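PDB 5MPT: citrinin polyketide synthase from Monascus purpureus, which builds the polyketide precursor of the mycotoxin citrinin from malonyl units, presumably on an acetyl starter, the chain given here being its C-methyltransferase domain. Local coordinates for residues A[206-214]-A[278-287]. Numbering follows the deposited sequence. Where two conformers were deposited one is given.
Sequences EPLRILEMG and SQHIILATNC. With SAH (S-adenosyl-L-homocysteine), chain B.
Leu211 N gives Ile281 O a nearly straight bond of 2.9 Å, a rung of a parallel ladder that continues from Leu283 N to Leu211 O and from Met213 N to Leu283 O. Packing is tight on the face carrying Ile210, Ile281 and Leu283: the two branched isoleucines, suited to strands, lie side by side, Ile210 CG1 4.0 Å from Ile281 CD1, while Leu283 CD1 reaches Ile210 CG2. On the other face Met213, in the conformer given, lays its flexible thioether against Ile282 CG2.

At the start, chi1 of -66° swings the His280 ring across to Arg209, where ND1 accepts from Arg209 N at 3.0 Å while NE2 bonds Ser10 O; imidazole thus bridges two backbones. Leu208 CD1 covers one ring face in a CH-pi contact. Arg209 O takes both His280 N and Ile281 N. At this looser, partly exposed end a water links Ser278 O to Arg209 NH1, which also bonds Leu7 O; long, charged Arg209 further pairs its NE with Glu236. Past Met213 another water spans the parting strands from Met213 O to Thr285 N, and the amine of S-adenosyl-L-homocysteine hydrogen-bonds Gly214 O (2.8 Å) and Thr285 O. Positive phi favours glycine at 214, where a CB would strike Cys287.

These are central strands of the Rossmann-like methyltransferase sheet, flanked by strands 235-241 and 309-316, with helix 294-304 packed over Met213 and Ile282.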
ATOM      1  N   GLU A 206      -2.639 -21.536 -25.457  1.00 28.35           N
ATOM      2  CA  GLU A 206      -3.675 -20.630 -25.008  1.00 26.39           C
ATOM      3  C   GLU A 206      -3.135 -19.698 -23.931  1.00 23.99           C
ATOM      4  O   GLU A 206      -2.290 -20.097 -23.130  1.00 24.86           O
ATOM      5  CB  GLU A 206      -4.841 -21.402 -24.436  1.00 27.75           C
ATOM      6  CG  GLU A 206      -5.564 -22.233 -25.480  1.00 33.31           C
ATOM      7  CD  GLU A 206      -6.532 -23.216 -24.862  1.00 38.79           C
ATOM      8  OE1 GLU A 206      -6.135 -23.958 -23.931  1.00 38.45           O
ATOM      9  OE2 GLU A 206      -7.692 -23.257 -25.311  1.00 43.37           O
ATOM     10  N   PRO A 207      -3.660 -18.480 -23.847  1.00 25.46           N
ATOM     11  CA  PRO A 207      -3.061 -17.475 -22.965  1.00 24.94           C
ATOM     12  C   PRO A 207      -3.494 -17.598 -21.520  1.00 23.50           C
ATOM     13  O   PRO A 207      -4.622 -17.989 -21.192  1.00 23.86           O
ATOM     14  CB  PRO A 207      -3.559 -16.152 -23.551  1.00 29.09           C
ATOM     15  CG  PRO A 207      -4.899 -16.511 -24.129  1.00 29.84           C
ATOM     16  CD  PRO A 207      -4.775 -17.929 -24.624  1.00 27.50           C
ATOM     17  N   LEU A 208      -2.546 -17.249 -20.667  1.00 23.23           N
ATOM     18  CA  LEU A 208      -2.809 -16.937 -19.278  1.00 23.36           C
ATOM     19  C   LEU A 208      -3.343 -15.512 -19.228  1.00 25.03           C
ATOM     20  O   LEU A 208      -2.736 -14.590 -19.784  1.00 27.01           O
ATOM     21  CB  LEU A 208      -1.523 -17.087 -18.473  1.00 22.23           C
ATOM     22  CG  LEU A 208      -1.616 -17.085 -16.955  1.00 21.96           C
ATOM     23  CD1 LEU A 208      -2.458 -18.236 -16.497  1.00 23.06           C
ATOM     24  CD2 LEU A 208      -0.182 -17.182 -16.347  1.00 21.95           C
ATOM     25  N   ARG A 209      -4.517 -15.349 -18.651  1.00 22.88           N
ATOM     26  CA  ARG A 209      -5.171 -14.057 -18.586  1.00 20.77           C
ATOM     27  C   ARG A 209      -4.997 -13.490 -17.190  1.00 20.66           C
ATOM     28  O   ARG A 209      -5.481 -14.061 -16.201  1.00 20.17           O
ATOM     29  CB  ARG A 209      -6.642 -14.185 -18.980  1.00 20.40           C
ATOM     30  CG  ARG A 209      -6.787 -14.774 -20.383  1.00 23.72           C
ATOM     31  CD  ARG A 209      -8.230 -14.812 -20.905  1.00 26.96           C
ATOM     32  NE  ARG A 209      -8.225 -14.933 -22.369  1.00 32.24           N
ATOM     33  CZ  ARG A 209      -8.783 -15.911 -23.068  1.00 37.28           C
ATOM     34  NH1 ARG A 209      -9.457 -16.888 -22.466  1.00 41.14           N
ATOM     35  NH2 ARG A 209      -8.683 -15.890 -24.394  1.00 37.24           N
ATOM     36  N   ILE A 210      -4.288 -12.373 -17.127  1.00 22.18           N
ATOM     37  CA  ILE A 210      -3.923 -11.701 -15.885  1.00 22.75           C
ATOM     38  C   ILE A 210      -4.492 -10.296 -15.938  1.00 20.83           C
ATOM     39  O   ILE A 210      -4.292  -9.578 -16.926  1.00 22.08           O
ATOM     40  CB  ILE A 210      -2.397 -11.638 -15.695  1.00 23.72           C
ATOM     41  CG1 ILE A 210      -1.799 -13.031 -15.798  1.00 22.68           C
ATOM     42  CG2 ILE A 210      -2.069 -10.930 -14.363  1.00 23.24           C
ATOM     43  CD1 ILE A 210      -0.241 -13.060 -15.692  1.00 20.22           C
ATOM     44  N   LEU A 211      -5.199  -9.904 -14.886  1.00 18.16           N
ATOM     45  CA  LEU A 211      -5.750  -8.559 -14.789  1.00 18.37           C
ATOM     46  C   LEU A 211      -5.233  -7.907 -13.518  1.00 19.49           C
ATOM     47  O   LEU A 211      -5.376  -8.462 -12.423  1.00 19.11           O
ATOM     48  CB  LEU A 211      -7.276  -8.584 -14.801  1.00 19.54           C
ATOM     49  CG  LEU A 211      -7.977  -7.216 -14.876  1.00 20.39           C
ATOM     50  CD1 LEU A 211      -9.224  -7.334 -15.768  1.00 20.83           C
ATOM     51  CD2 LEU A 211      -8.327  -6.737 -13.497  1.00 20.06           C
ATOM     52  N   GLU A 212      -4.657  -6.729 -13.658  1.00 20.91           N
ATOM     53  CA  GLU A 212      -4.155  -5.978 -12.520  1.00 21.89           C
ATOM     54  C   GLU A 212      -5.130  -4.852 -12.208  1.00 20.53           C
ATOM     55  O   GLU A 212      -5.436  -4.024 -13.073  1.00 22.35           O
ATOM     56  CB  GLU A 212      -2.748  -5.435 -12.781  1.00 22.49           C
ATOM     57  CG  GLU A 212      -2.209  -4.690 -11.583  1.00 23.88           C
ATOM     58  CD  GLU A 212      -0.835  -4.112 -11.777  1.00 23.47           C
ATOM     59  OE1 GLU A 212      -0.286  -4.203 -12.894  1.00 22.42           O
ATOM     60  OE2 GLU A 212      -0.329  -3.523 -10.799  1.00 23.64           O
ATOM     61  N   MET A 213      -5.627  -4.848 -10.979  1.00 20.17           N
ATOM     62  CA  MET A 213      -6.458  -3.760 -10.504  0.73 20.63           C
ATOM     63  C   MET A 213      -5.616  -2.757  -9.735  1.00 18.10           C
ATOM     64  O   MET A 213      -4.589  -3.094  -9.155  1.00 20.00           O
ATOM     65  CB  MET A 213      -7.575  -4.290  -9.619  0.73 21.72           C
ATOM     66  CG  MET A 213      -8.465  -5.251 -10.385  0.73 24.81           C
ATOM     67  SD  MET A 213      -9.868  -5.785  -9.420  0.73 33.15           S
ATOM     68  CE  MET A 213     -11.099  -5.996 -10.696  0.73 32.68           C
ATOM     69  N   GLY A 214      -6.075  -1.513  -9.775  1.00 19.02           N
ATOM     70  CA  GLY A 214      -5.378  -0.453  -9.043  1.00 19.89           C
ATOM     71  C   GLY A 214      -3.918  -0.354  -9.421  1.00 21.43           C
ATOM     72  O   GLY A 214      -3.060  -0.040  -8.576  1.00 22.50           O
ATOM     73  N   SER A 278     -13.387 -14.427 -16.543  1.00 21.94           N
ATOM     74  CA  SER A 278     -12.493 -14.237 -17.667  1.00 20.41           C
ATOM     75  C   SER A 278     -11.031 -14.397 -17.315  1.00 19.33           C
ATOM     76  O   SER A 278     -10.247 -14.783 -18.183  1.00 23.29           O
ATOM     77  CB  SER A 278     -12.690 -12.863 -18.299  1.00 23.22           C
ATOM     78  OG  SER A 278     -12.419 -11.832 -17.377  1.00 24.96           O
ATOM     79  N   GLN A 279     -10.645 -14.140 -16.069  1.00 17.31           N
ATOM     80  CA  GLN A 279      -9.245 -14.047 -15.711  1.00 16.86           C
ATOM     81  C   GLN A 279      -8.747 -15.222 -14.867  1.00 17.81           C
ATOM     82  O   GLN A 279      -9.451 -15.700 -13.966  1.00 18.38           O
ATOM     83  CB  GLN A 279      -8.992 -12.747 -14.921  1.00 17.72           C
ATOM     84  CG  GLN A 279      -9.424 -11.501 -15.572  1.00 18.56           C
ATOM     85  CD  GLN A 279      -8.786 -11.256 -16.925  1.00 21.89           C
ATOM     86  OE1 GLN A 279      -7.577 -11.264 -17.089  1.00 22.70           O
ATOM     87  NE2 GLN A 279      -9.633 -11.041 -17.917  1.00 23.92           N
ATOM     88  N   HIS A 280      -7.514 -15.671 -15.152  1.00 21.81           N
ATOM     89  CA  HIS A 280      -6.823 -16.657 -14.313  1.00 20.15           C
ATOM     90  C   HIS A 280      -6.304 -16.048 -13.024  1.00 18.87           C
ATOM     91  O   HIS A 280      -6.359 -16.687 -11.965  1.00 19.16           O
ATOM     92  CB  HIS A 280      -5.625 -17.263 -15.052  1.00 19.14           C
ATOM     93  CG  HIS A 280      -6.009 -18.093 -16.229  1.00 19.98           C
ATOM     94  ND1 HIS A 280      -6.102 -17.571 -17.501  1.00 20.16           N
ATOM     95  CD2 HIS A 280      -6.316 -19.406 -16.333  1.00 20.95           C
ATOM     96  CE1 HIS A 280      -6.451 -18.532 -18.340  1.00 21.62           C
ATOM     97  NE2 HIS A 280      -6.598 -19.647 -17.651  1.00 21.00           N
ATOM     98  N   ILE A 281      -5.819 -14.815 -13.100  1.00 16.57           N
ATOM     99  CA  ILE A 281      -5.098 -14.151 -12.019  1.00 14.52           C
ATOM    100  C   ILE A 281      -5.536 -12.707 -11.945  1.00 17.25           C
ATOM    101  O   ILE A 281      -5.523 -11.990 -12.954  1.00 19.44           O
ATOM    102  CB  ILE A 281      -3.575 -14.214 -12.244  1.00 15.70           C
ATOM    103  CG1 ILE A 281      -3.135 -15.645 -12.440  1.00 18.99           C
ATOM    104  CG2 ILE A 281      -2.838 -13.556 -11.105  1.00 15.71           C
ATOM    105  CD1 ILE A 281      -1.655 -15.740 -12.826  1.00 22.33           C
ATOM    106  N   ILE A 282      -5.916 -12.268 -10.752  1.00 20.86           N
ATOM    107  CA  ILE A 282      -6.065 -10.851 -10.473  1.00 21.21           C
ATOM    108  C   ILE A 282      -4.990 -10.442  -9.479  1.00 20.99           C
ATOM    109  O   ILE A 282      -4.883 -11.009  -8.388  1.00 21.08           O
ATOM    110  CB  ILE A 282      -7.467 -10.507  -9.967  1.00 20.32           C
ATOM    111  CG1 ILE A 282      -8.418 -10.701 -11.137  1.00 19.69           C
ATOM    112  CG2 ILE A 282      -7.540  -9.040  -9.452  1.00 18.87           C
ATOM    113  CD1 ILE A 282      -9.832 -10.615 -10.792  1.00 22.68           C
ATOM    114  N   LEU A 283      -4.172  -9.499  -9.908  1.00 19.60           N
ATOM    115  CA  LEU A 283      -3.163  -8.826  -9.100  1.00 20.13           C
ATOM    116  C   LEU A 283      -3.733  -7.521  -8.567  1.00 19.45           C
ATOM    117  O   LEU A 283      -4.402  -6.811  -9.308  1.00 21.76           O
ATOM    118  CB  LEU A 283      -1.929  -8.547  -9.956  1.00 20.58           C
ATOM    119  CG  LEU A 283      -1.190  -9.760 -10.526  1.00 24.12           C
ATOM    120  CD1 LEU A 283       0.062  -9.321 -11.270  1.00 25.74           C
ATOM    121  CD2 LEU A 283      -0.848 -10.759  -9.444  1.00 24.42           C
ATOM    122  N   ALA A 284      -3.445  -7.185  -7.292  1.00 19.30           N
ATOM    123  CA  ALA A 284      -4.038  -5.986  -6.681  1.00 17.81           C
ATOM    124  C   ALA A 284      -3.118  -5.556  -5.541  1.00 18.74           C
ATOM    125  O   ALA A 284      -3.170  -6.132  -4.446  1.00 20.13           O
ATOM    126  CB  ALA A 284      -5.455  -6.253  -6.192  1.00 14.87           C
ATOM    127  N   THR A 285      -2.316  -4.529  -5.794  1.00 19.35           N
ATOM    128  CA  THR A 285      -1.327  -4.054  -4.834  1.00 18.22           C
ATOM    129  C   THR A 285      -1.847  -2.785  -4.191  1.00 18.63           C
ATOM    130  O   THR A 285      -1.902  -1.737  -4.844  1.00 21.51           O
ATOM    131  CB  THR A 285       0.012  -3.816  -5.523  1.00 18.42           C
ATOM    132  OG1 THR A 285       0.496  -5.063  -6.027  1.00 20.84           O
ATOM    133  CG2 THR A 285       1.030  -3.137  -4.584  1.00 17.90           C
ATOM    134  N   ASN A 286      -2.247  -2.913  -2.912  1.00 18.33           N
ATOM    135  CA  ASN A 286      -2.597  -1.808  -2.015  1.00 18.74           C
ATOM    136  C   ASN A 286      -3.650  -0.891  -2.613  1.00 20.46           C
ATOM    137  O   ASN A 286      -3.629   0.334  -2.431  1.00 18.99           O
ATOM    138  CB  ASN A 286      -1.344  -1.067  -1.581  1.00 19.22           C
ATOM    139  CG  ASN A 286      -0.695  -1.770  -0.422  1.00 17.48           C
ATOM    140  OD1 ASN A 286      -1.380  -2.131   0.555  1.00 19.11           O
ATOM    141  ND2 ASN A 286       0.591  -2.043  -0.519  1.00 16.59           N
ATOM    142  N   CYS A 287      -4.616  -1.494  -3.252  1.00 20.48           N
ATOM    143  CA  CYS A 287      -5.758  -0.775  -3.787  1.00 20.08           C
ATOM    144  C   CYS A 287      -7.083  -1.264  -3.235  1.00 21.35           C
ATOM    145  O   CYS A 287      -7.998  -0.451  -3.061  1.00 19.80           O
ATOM    146  CB  CYS A 287      -5.782  -0.857  -5.318  1.00 19.27           C
ATOM    147  SG  CYS A 287      -5.839  -2.578  -5.913  1.00 25.25           S
TER
HETATM  148  N   SAH B2201      -0.704  -0.357  -7.158  1.00 23.29           N
HETATM  149  CA  SAH B2201      -0.403   1.087  -6.921  1.00 23.82           C
HETATM  150  CB  SAH B2201      -0.029   1.507  -5.504  1.00 24.69           C
HETATM  151  CG  SAH B2201      -1.191   1.569  -4.529  1.00 24.25           C
HETATM  152  SD  SAH B2201      -2.010   3.180  -4.791  1.00 25.90           S
HETATM  153  C   SAH B2201       0.774   1.476  -7.859  1.00 24.99           C
HETATM  154  O   SAH B2201       0.745   2.754  -8.171  1.00 26.98           O
HETATM  155  OXT SAH B2201       1.635   0.713  -8.223  1.00 24.69           O
HETATM  156  C5' SAH B2201      -3.758   2.718  -4.916  1.00 25.52           C
HETATM  157  C4' SAH B2201      -4.160   2.686  -6.376  1.00 24.83           C
HETATM  158  O4' SAH B2201      -5.514   2.183  -6.386  1.00 27.15           O
HETATM  159  C3' SAH B2201      -4.189   4.048  -7.081  1.00 25.50           C
HETATM  160  O3' SAH B2201      -3.596   3.867  -8.363  1.00 23.61           O
HETATM  161  C2' SAH B2201      -5.690   4.373  -7.171  1.00 26.24           C
HETATM  162  O2' SAH B2201      -6.020   5.126  -8.336  1.00 26.86           O
HETATM  163  C1' SAH B2201      -6.286   2.973  -7.255  1.00 26.67           C
HETATM  164  N9  SAH B2201      -7.680   2.846  -6.849  1.00 24.65           N
HETATM  165  C8  SAH B2201      -8.315   3.451  -5.797  1.00 25.96           C
HETATM  166  N7  SAH B2201      -9.595   3.178  -5.712  1.00 25.94           N
HETATM  167  C5  SAH B2201      -9.822   2.335  -6.792  1.00 23.73           C
HETATM  168  C6  SAH B2201     -10.980   1.692  -7.270  1.00 23.80           C
HETATM  169  N6  SAH B2201     -12.194   1.831  -6.723  1.00 23.45           N
HETATM  170  N1  SAH B2201     -10.856   0.921  -8.366  1.00 23.82           N
HETATM  171  C2  SAH B2201      -9.657   0.799  -8.944  1.00 22.92           C
HETATM  172  N3  SAH B2201      -8.495   1.348  -8.587  1.00 22.76           N
HETATM  173  C4  SAH B2201      -8.648   2.117  -7.496  1.00 23.11           C
HETATM  174  O   HOH W   1     -10.872 -16.977 -19.621  1.00 32.30           O
HETATM  175  O   HOH W   2      -6.340 -10.180 -19.087  1.00 27.25           O
HETATM  176  O   HOH W   3      -1.904  -3.131  -8.346  1.00 21.61           O